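Local coordinates for CurH (Lyngbya majuscula, PDB 3KG7), which probably dehydrates a beta-hydroxyacyl intermediate during curacin polyketide synthesis, as the double-hotdog dehydratase domain of the CurH module, at residues V98-V103 / S121-E126; A67-N72 / V231-L236; H35-D40 / P166-V171. All coordinates share one frame; numbering follows the deposited sequence.

Interaction 1: residues V98-V103 / S121-E126; sequences VGKQFV and SMSVSE
Lys100 NZ is held by two carboxylates, those of Glu126 and Glu69. Glu69 OE1, on strand 66-73, is the closer-held partner; the salt bridge to Glu126 is looser, with OE1 3.5 Å from Lys100 NZ. The lysine chain runs straight from CB and bends only at its end (chi4 -86°), which swings the ammonium toward these acids. Glu126 folds back to meet it, with CB and CG lying against the carbonyl O of Val98. Further along, Gln101 and Val124 form an antiparallel hydrogen-bonded pair: Val124 N gives to Gln101 O at 2.8 Å, and Gln101 N gives to Val124 O at 3.3 Å. Val103 N reaches Met122 O at 2.7 Å, and Met122 N answers to Val103 O at 3.0 Å. These bonds belong to the hairpin of strands 101-109 and 117-124, part of the hotdog fold, whose sheet wraps helix 52-62. Val103, Met122 and Val124 are buried and touch Thr58 of that helix. On this face Val103 CG2 meets Val124 CG2 at 3.8 Å, and Val103 CB lies against CG of Met122, a selenomethionine. Phe102 and Ser123 lie on the other face. The ring of Phe102 has Ser123 OG at its edge, near the ring plane and 3.9 Å from Phe102 CD1. Phe102 also meets the ring of His93, their planes at about 30°.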
# COMPACT_ATOMS: atom_id res chain seq x y z
N VAL C 98 0.48 5.24 23.27
CA VAL C 98 -0.36 6.34 23.75
C VAL C 98 -1.61 6.49 22.87
O VAL C 98 -2.51 7.25 23.19
CB VAL C 98 0.40 7.69 23.84
CG1 VAL C 98 -0.22 8.58 24.92
CG2 VAL C 98 1.87 7.46 24.14
N GLY C 99 -1.64 5.75 21.77
CA GLY C 99 -2.78 5.74 20.86
C GLY C 99 -2.76 6.82 19.80
O GLY C 99 -3.76 7.04 19.12
N LYS C 100 -1.62 7.51 19.67
CA LYS C 100 -1.40 8.52 18.64
C LYS C 100 -1.07 7.87 17.29
O LYS C 100 -0.41 6.83 17.24
CB LYS C 100 -0.21 9.41 19.00
CG LYS C 100 -0.35 10.27 20.24
CD LYS C 100 0.76 11.30 20.27
CE LYS C 100 1.12 11.70 21.69
NZ LYS C 100 0.25 12.79 22.19
N GLN C 101 -1.53 8.49 16.20
CA GLN C 101 -1.23 8.01 14.85
C GLN C 101 -0.33 9.01 14.14
O GLN C 101 -0.71 10.17 13.92
CB GLN C 101 -2.52 7.81 14.03
CG GLN C 101 -3.48 6.76 14.55
CD GLN C 101 -4.90 6.95 14.00
OE1 GLN C 101 -5.33 6.22 13.09
NE2 GLN C 101 -5.62 7.93 14.54
N PHE C 102 0.87 8.56 13.79
CA PHE C 102 1.80 9.40 13.04
C PHE C 102 1.35 9.44 11.57
O PHE C 102 0.85 8.45 11.03
CB PHE C 102 3.22 8.85 13.17
CG PHE C 102 4.28 9.80 12.72
CD1 PHE C 102 4.31 11.11 13.18
CD2 PHE C 102 5.28 9.38 11.83
CE1 PHE C 102 5.31 11.99 12.75
CE2 PHE C 102 6.28 10.24 11.41
CZ PHE C 102 6.30 11.55 11.87
N VAL C 103 1.49 10.61 10.95
CA VAL C 103 1.11 10.79 9.55
C VAL C 103 2.26 11.46 8.82
O VAL C 103 2.87 12.40 9.33
CB VAL C 103 -0.16 11.67 9.41
CG1 VAL C 103 -0.49 11.93 7.93
CG2 VAL C 103 -1.36 11.03 10.12
N SER C 121 4.63 16.20 8.09
CA SER C 121 4.50 15.22 9.16
C SER C 121 3.59 15.78 10.23
O SER C 121 3.54 16.99 10.43
CB SER C 121 5.87 14.90 9.77
OG SER C 121 6.51 16.08 10.21
N MSE C 122 2.87 14.90 10.92
CA MSE C 122 2.03 15.29 12.06
C MSE C 122 1.54 14.08 12.83
O MSE C 122 1.72 12.94 12.39
CB MSE C 122 0.84 16.14 11.59
CG MSE C 122 -0.19 15.37 10.79
SE MSE C 122 -0.99 16.45 9.38
CE MSE C 122 0.59 16.68 8.25
N SER C 123 0.92 14.33 13.98
CA SER C 123 0.30 13.29 14.77
C SER C 123 -1.17 13.58 14.95
O SER C 123 -1.56 14.72 15.26
CB SER C 123 0.96 13.17 16.15
OG SER C 123 2.12 12.35 16.11
N VAL C 124 -1.99 12.56 14.72
CA VAL C 124 -3.38 12.59 15.12
C VAL C 124 -3.40 12.33 16.62
O VAL C 124 -2.84 11.34 17.09
CB VAL C 124 -4.18 11.51 14.37
CG1 VAL C 124 -5.67 11.59 14.70
CG2 VAL C 124 -3.95 11.65 12.88
N SER C 125 -4.00 13.24 17.38
CA SER C 125 -4.12 13.08 18.83
C SER C 125 -4.98 11.85 19.17
O SER C 125 -5.90 11.53 18.42
CB SER C 125 -4.71 14.34 19.46
OG SER C 125 -4.67 14.29 20.88
N GLU C 126 -4.67 11.17 20.27
CA GLU C 126 -5.50 10.04 20.71
C GLU C 126 -6.75 10.56 21.42
O GLU C 126 -7.67 9.80 21.72
CB GLU C 126 -4.74 9.08 21.62
CG GLU C 126 -4.50 9.56 23.05
CD GLU C 126 -3.25 10.41 23.21
OE1 GLU C 126 -2.49 10.55 22.23
OE2 GLU C 126 -3.03 10.95 24.32

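Interaction 2: residues A67-N72 / V231-L236; sequences AVEDIN and VKEMTL
This contact is a seam between the two hotdog halves, where strand 66-73 pairs antiparallel with strand 225-236. Val68 and Met234 form a hydrogen-bonded pair: Val68 N to Met234 O and Met234 N to Val68 O are both 2.8 Å. The chains turn a corner at Asp70 and Lys232, yet the pairing carries through it, because Asp70 N gives to Lys232 O at 3.0 Å. Beyond the corner Ile71 and Val231 exchange two more backbone bonds. Their side chains lie side by side, with Ile71 CD1 3.9 Å from Val231 CB, and both are buried. Ile71 and Met234 also meet Ile55 of helix 52-62. On the opposite face Glu69 and Glu233 run alongside each other, their carboxylate planes 33° apart. Glu233 CG is anti to the backbone N (chi1 173°), and a bend at chi2 carries OE1 to 3.0 Å from Glu69 OE2. Two acids this close would probably disfavour full ionisation of both, although Lys100, salt-bridged to Glu69 OE1, may offset part of the charge. With an alanine in place of Glu233, loss of the carboxylate beside Ala67 CB and Glu69 CB is likely to open a gap on that face. Lys232 and Glu233 both face Asn279, a classic beta bulge toward strand 274-286. The pairing of 66-73 with 225-236 is how the halves of a double hotdog are joined.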
# COMPACT_ATOMS: atom_id res chain seq x y z
N ALA C 67 -8.23 15.99 16.43
CA ALA C 67 -7.22 16.96 16.79
C ALA C 67 -5.90 16.51 16.18
O ALA C 67 -5.53 15.34 16.26
CB ALA C 67 -7.10 17.06 18.29
N VAL C 68 -5.19 17.44 15.55
CA VAL C 68 -3.92 17.11 14.90
C VAL C 68 -2.82 17.96 15.49
O VAL C 68 -2.95 19.19 15.55
CB VAL C 68 -3.97 17.30 13.38
CG1 VAL C 68 -2.75 16.67 12.74
CG2 VAL C 68 -5.23 16.64 12.80
N GLU C 69 -1.75 17.32 15.94
CA GLU C 69 -0.70 18.05 16.66
C GLU C 69 0.69 17.84 16.09
O GLU C 69 0.93 16.91 15.32
CB GLU C 69 -0.76 17.76 18.17
CG GLU C 69 -0.93 16.30 18.55
CD GLU C 69 -1.48 16.12 19.96
OE1 GLU C 69 -0.93 15.28 20.71
OE2 GLU C 69 -2.45 16.82 20.32
N ASP C 70 1.61 18.74 16.46
CA ASP C 70 3.00 18.75 15.99
C ASP C 70 3.11 18.62 14.47
O ASP C 70 3.73 17.68 13.95
CB ASP C 70 3.84 17.68 16.69
CG ASP C 70 3.76 17.78 18.20
OD1 ASP C 70 2.79 17.25 18.79
OD2 ASP C 70 4.68 18.39 18.79
N ILE C 71 2.49 19.56 13.77
CA ILE C 71 2.45 19.58 12.32
C ILE C 71 3.67 20.32 11.81
O ILE C 71 3.95 21.43 12.25
CB ILE C 71 1.17 20.25 11.79
CG1 ILE C 71 -0.09 19.55 12.33
CG2 ILE C 71 1.16 20.25 10.25
CD1 ILE C 71 -1.34 20.43 12.35
N ASN C 72 4.41 19.68 10.90
CA ASN C 72 5.53 20.33 10.23
C ASN C 72 5.45 20.22 8.71
O ASN C 72 5.05 19.19 8.16
CB ASN C 72 6.87 19.77 10.69
CG ASN C 72 6.98 19.69 12.20
OD1 ASN C 72 6.32 18.86 12.83
ND2 ASN C 72 7.84 20.53 12.77
N VAL C 231 2.63 24.03 12.66
CA VAL C 231 1.39 24.32 13.38
C VAL C 231 1.38 23.47 14.65
O VAL C 231 1.50 22.25 14.57
CB VAL C 231 0.14 23.98 12.53
CG1 VAL C 231 -1.15 24.20 13.33
CG2 VAL C 231 0.11 24.81 11.26
N LYS C 232 1.24 24.11 15.80
CA LYS C 232 1.23 23.40 17.07
C LYS C 232 0.06 22.43 17.15
O LYS C 232 0.26 21.23 17.33
CB LYS C 232 1.20 24.39 18.24
CG LYS C 232 0.94 23.78 19.61
CD LYS C 232 2.20 23.20 20.26
CE LYS C 232 1.86 22.52 21.57
NZ LYS C 232 3.06 22.27 22.40
N GLU C 233 -1.15 22.94 16.99
CA GLU C 233 -2.36 22.12 17.07
C GLU C 233 -3.44 22.64 16.12
O GLU C 233 -3.54 23.84 15.87
CB GLU C 233 -2.89 22.05 18.52
CG GLU C 233 -4.25 21.36 18.68
CD GLU C 233 -4.26 20.29 19.78
OE1 GLU C 233 -3.19 19.72 20.07
OE2 GLU C 233 -5.35 20.01 20.34
N MSE C 234 -4.23 21.71 15.59
CA MSE C 234 -5.39 22.05 14.80
C MSE C 234 -6.52 21.10 15.18
O MSE C 234 -6.38 19.88 15.11
CB MSE C 234 -5.08 21.96 13.30
CG MSE C 234 -5.92 22.90 12.43
SE MSE C 234 -7.56 22.11 11.74
CE MSE C 234 -8.74 23.67 11.64
N THR C 235 -7.64 21.66 15.63
CA THR C 235 -8.80 20.86 15.99
C THR C 235 -9.98 21.23 15.13
O THR C 235 -10.13 22.39 14.73
CB THR C 235 -9.22 21.07 17.45
OG1 THR C 235 -9.73 22.40 17.61
CG2 THR C 235 -8.05 20.82 18.39
N LEU C 236 -10.83 20.25 14.85
CA LEU C 236 -12.07 20.50 14.15
C LEU C 236 -13.15 19.56 14.69
O LEU C 236 -12.94 18.34 14.72
CB LEU C 236 -11.88 20.33 12.64
CG LEU C 236 -13.10 20.64 11.77
CD1 LEU C 236 -13.53 22.10 11.91
CD2 LEU C 236 -12.84 20.27 10.32

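Interaction 3: residues H35-D40 / P166-V171; sequences HPWIGD and PMLQAV
Two loops meet here, one from each half of the double hotdog: 35-40, which ends in a 3-10 turn, and 166-171, which follows strand 162-164. Asp40 carries much of the contact. Its CG is anti to its own carbonyl carbon (chi1 -79°), which brings OD2 to 3.3 Å from Met167 N; the hydrogen bond is weak, with an angle of 152° at the hydrogen. The carboxylate crosses Pro166 at about a right angle, and Pro166 CD lies 3.6 Å from Asp40 OD2. A backbone hydrogen bond between Asp40 and Gly165 extends the grip. The selenomethionine Met167 bends at chi3 and lays its SE over the backbone of the first loop, 3.8 Å from Trp37 CA, and beside the ring of Pro36. Segment 35-40 leads directly into the histidine motif, HxxxGxxxxP in relatives and with an aspartate at the glycine position here. Pro166 is the proline of the YGP motif, and both motifs probably lie near the active site. Leu168 CD2 approaches the edge of the indole, near its plane, 4.4 Å from Trp37 CE3. Leu168 CG packs against the carbonyl of Asp40. The indole is fixed from several directions. Trp37 NE1 gives a hydrogen bond of 3.1 Å to His35 ND1, NE1 lying in the imidazole plane and ND1 tilted from the indole plane; His35 NE2 bonds Gln28. Ile38 CG1 sits 3.8 Å above the centre of one face of the Trp37 ring. His201 meets that ring edge-to-face, and Val203 of helix 202-207 touches both Trp37 and Leu168.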
# COMPACT_ATOMS: atom_id res chain seq x y z
N HIS C 35 -6.42 17.88 -9.81
CA HIS C 35 -6.59 18.92 -8.82
C HIS C 35 -6.36 20.30 -9.44
O HIS C 35 -5.38 20.96 -9.11
CB HIS C 35 -5.56 18.72 -7.71
CG HIS C 35 -5.80 17.50 -6.88
ND1 HIS C 35 -6.50 17.54 -5.69
CD2 HIS C 35 -5.42 16.22 -7.06
CE1 HIS C 35 -6.55 16.32 -5.18
NE2 HIS C 35 -5.91 15.50 -5.99
N PRO C 36 -7.28 20.74 -10.32
CA PRO C 36 -7.09 22.03 -10.97
C PRO C 36 -6.91 23.20 -10.01
O PRO C 36 -6.34 24.21 -10.40
CB PRO C 36 -8.39 22.21 -11.78
CG PRO C 36 -9.35 21.27 -11.19
CD PRO C 36 -8.52 20.10 -10.78
N TRP C 37 -7.39 23.05 -8.78
CA TRP C 37 -7.33 24.15 -7.80
C TRP C 37 -5.91 24.60 -7.49
O TRP C 37 -5.68 25.77 -7.21
CB TRP C 37 -8.06 23.79 -6.50
CG TRP C 37 -7.53 22.60 -5.76
CD1 TRP C 37 -7.89 21.29 -5.94
CD2 TRP C 37 -6.57 22.60 -4.69
NE1 TRP C 37 -7.19 20.48 -5.06
CE2 TRP C 37 -6.38 21.27 -4.28
CE3 TRP C 37 -5.84 23.62 -4.05
CZ2 TRP C 37 -5.50 20.91 -3.26
CZ3 TRP C 37 -4.96 23.26 -3.03
CH2 TRP C 37 -4.80 21.91 -2.64
N ILE C 38 -4.95 23.67 -7.55
CA ILE C 38 -3.56 24.01 -7.25
C ILE C 38 -3.07 25.10 -8.19
O ILE C 38 -2.33 26.00 -7.79
CB ILE C 38 -2.62 22.79 -7.32
CG1 ILE C 38 -3.15 21.68 -6.42
CG2 ILE C 38 -1.19 23.18 -6.92
CD1 ILE C 38 -2.50 20.36 -6.66
N GLY C 39 -3.51 25.04 -9.44
CA GLY C 39 -3.17 26.05 -10.43
C GLY C 39 -3.61 27.45 -10.06
O GLY C 39 -3.13 28.42 -10.64
N ASP C 40 -4.53 27.56 -9.11
CA ASP C 40 -4.98 28.86 -8.63
C ASP C 40 -4.40 29.25 -7.26
O ASP C 40 -4.77 30.28 -6.69
CB ASP C 40 -6.51 28.95 -8.66
CG ASP C 40 -7.06 29.24 -10.07
OD1 ASP C 40 -6.36 29.87 -10.90
OD2 ASP C 40 -8.21 28.83 -10.34
N PRO C 166 -9.27 32.10 -9.03
CA PRO C 166 -10.72 31.88 -8.88
C PRO C 166 -11.12 30.76 -7.91
O PRO C 166 -12.12 30.89 -7.19
CB PRO C 166 -11.17 31.53 -10.30
CG PRO C 166 -10.26 32.31 -11.15
CD PRO C 166 -8.92 32.33 -10.45
N MSE C 167 -10.35 29.67 -7.92
CA MSE C 167 -10.65 28.49 -7.13
C MSE C 167 -10.13 28.58 -5.70
O MSE C 167 -10.35 27.66 -4.89
CB MSE C 167 -10.10 27.25 -7.83
CG MSE C 167 -11.12 26.54 -8.66
SE MSE C 167 -10.31 25.23 -9.87
CE MSE C 167 -10.64 26.12 -11.58
N LEU C 168 -9.45 29.68 -5.40
CA LEU C 168 -8.90 29.95 -4.07
C LEU C 168 -9.56 31.17 -3.42
O LEU C 168 -9.34 31.45 -2.23
CB LEU C 168 -7.38 30.16 -4.15
CG LEU C 168 -6.37 29.02 -3.94
CD1 LEU C 168 -6.30 28.57 -2.49
CD2 LEU C 168 -6.62 27.84 -4.84
N GLN C 169 -10.37 31.88 -4.19
CA GLN C 169 -11.02 33.10 -3.70
C GLN C 169 -12.22 32.79 -2.82
O GLN C 169 -13.38 32.93 -3.23
CB GLN C 169 -11.39 34.00 -4.88
CG GLN C 169 -10.20 34.78 -5.40
CD GLN C 169 -10.40 35.32 -6.79
OE1 GLN C 169 -11.09 34.71 -7.62
NE2 GLN C 169 -9.79 36.46 -7.08
N ALA C 170 -11.93 32.37 -1.59
CA ALA C 170 -12.94 31.93 -0.63
C ALA C 170 -13.31 33.02 0.37
O ALA C 170 -14.26 32.86 1.14
CB ALA C 170 -12.47 30.68 0.11
N VAL C 171 -12.57 34.13 0.35
CA VAL C 171 -12.79 35.21 1.30
C VAL C 171 -13.87 36.16 0.78
O VAL C 171 -13.62 37.01 -0.08
CB VAL C 171 -11.50 35.98 1.61
CG1 VAL C 171 -11.73 36.98 2.72
CG2 VAL C 171 -10.38 35.02 1.98

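Overall arrangement
Interactions 1 and 2 are neighbours, with centres about 10 Å apart. Strand 117-124 pairs with strand 66-73, and Ser123 O lies 2.7 Å from Glu69 N, probably in a hydrogen bond. Thus the hairpin of interaction 1 continues into the seam of interaction 2. Interaction 3 lies on the opposite side of the chain's centre from both. Its centre is about 29 Å from that of interaction 1 and about 23 Å from that of interaction 2, and its nearest atoms are about 13 and 14 Å away. Interactions 2 and 3 both join the two hotdog halves, one through strands, the other through loops probably near the active site. Interaction 1 stays within the first half.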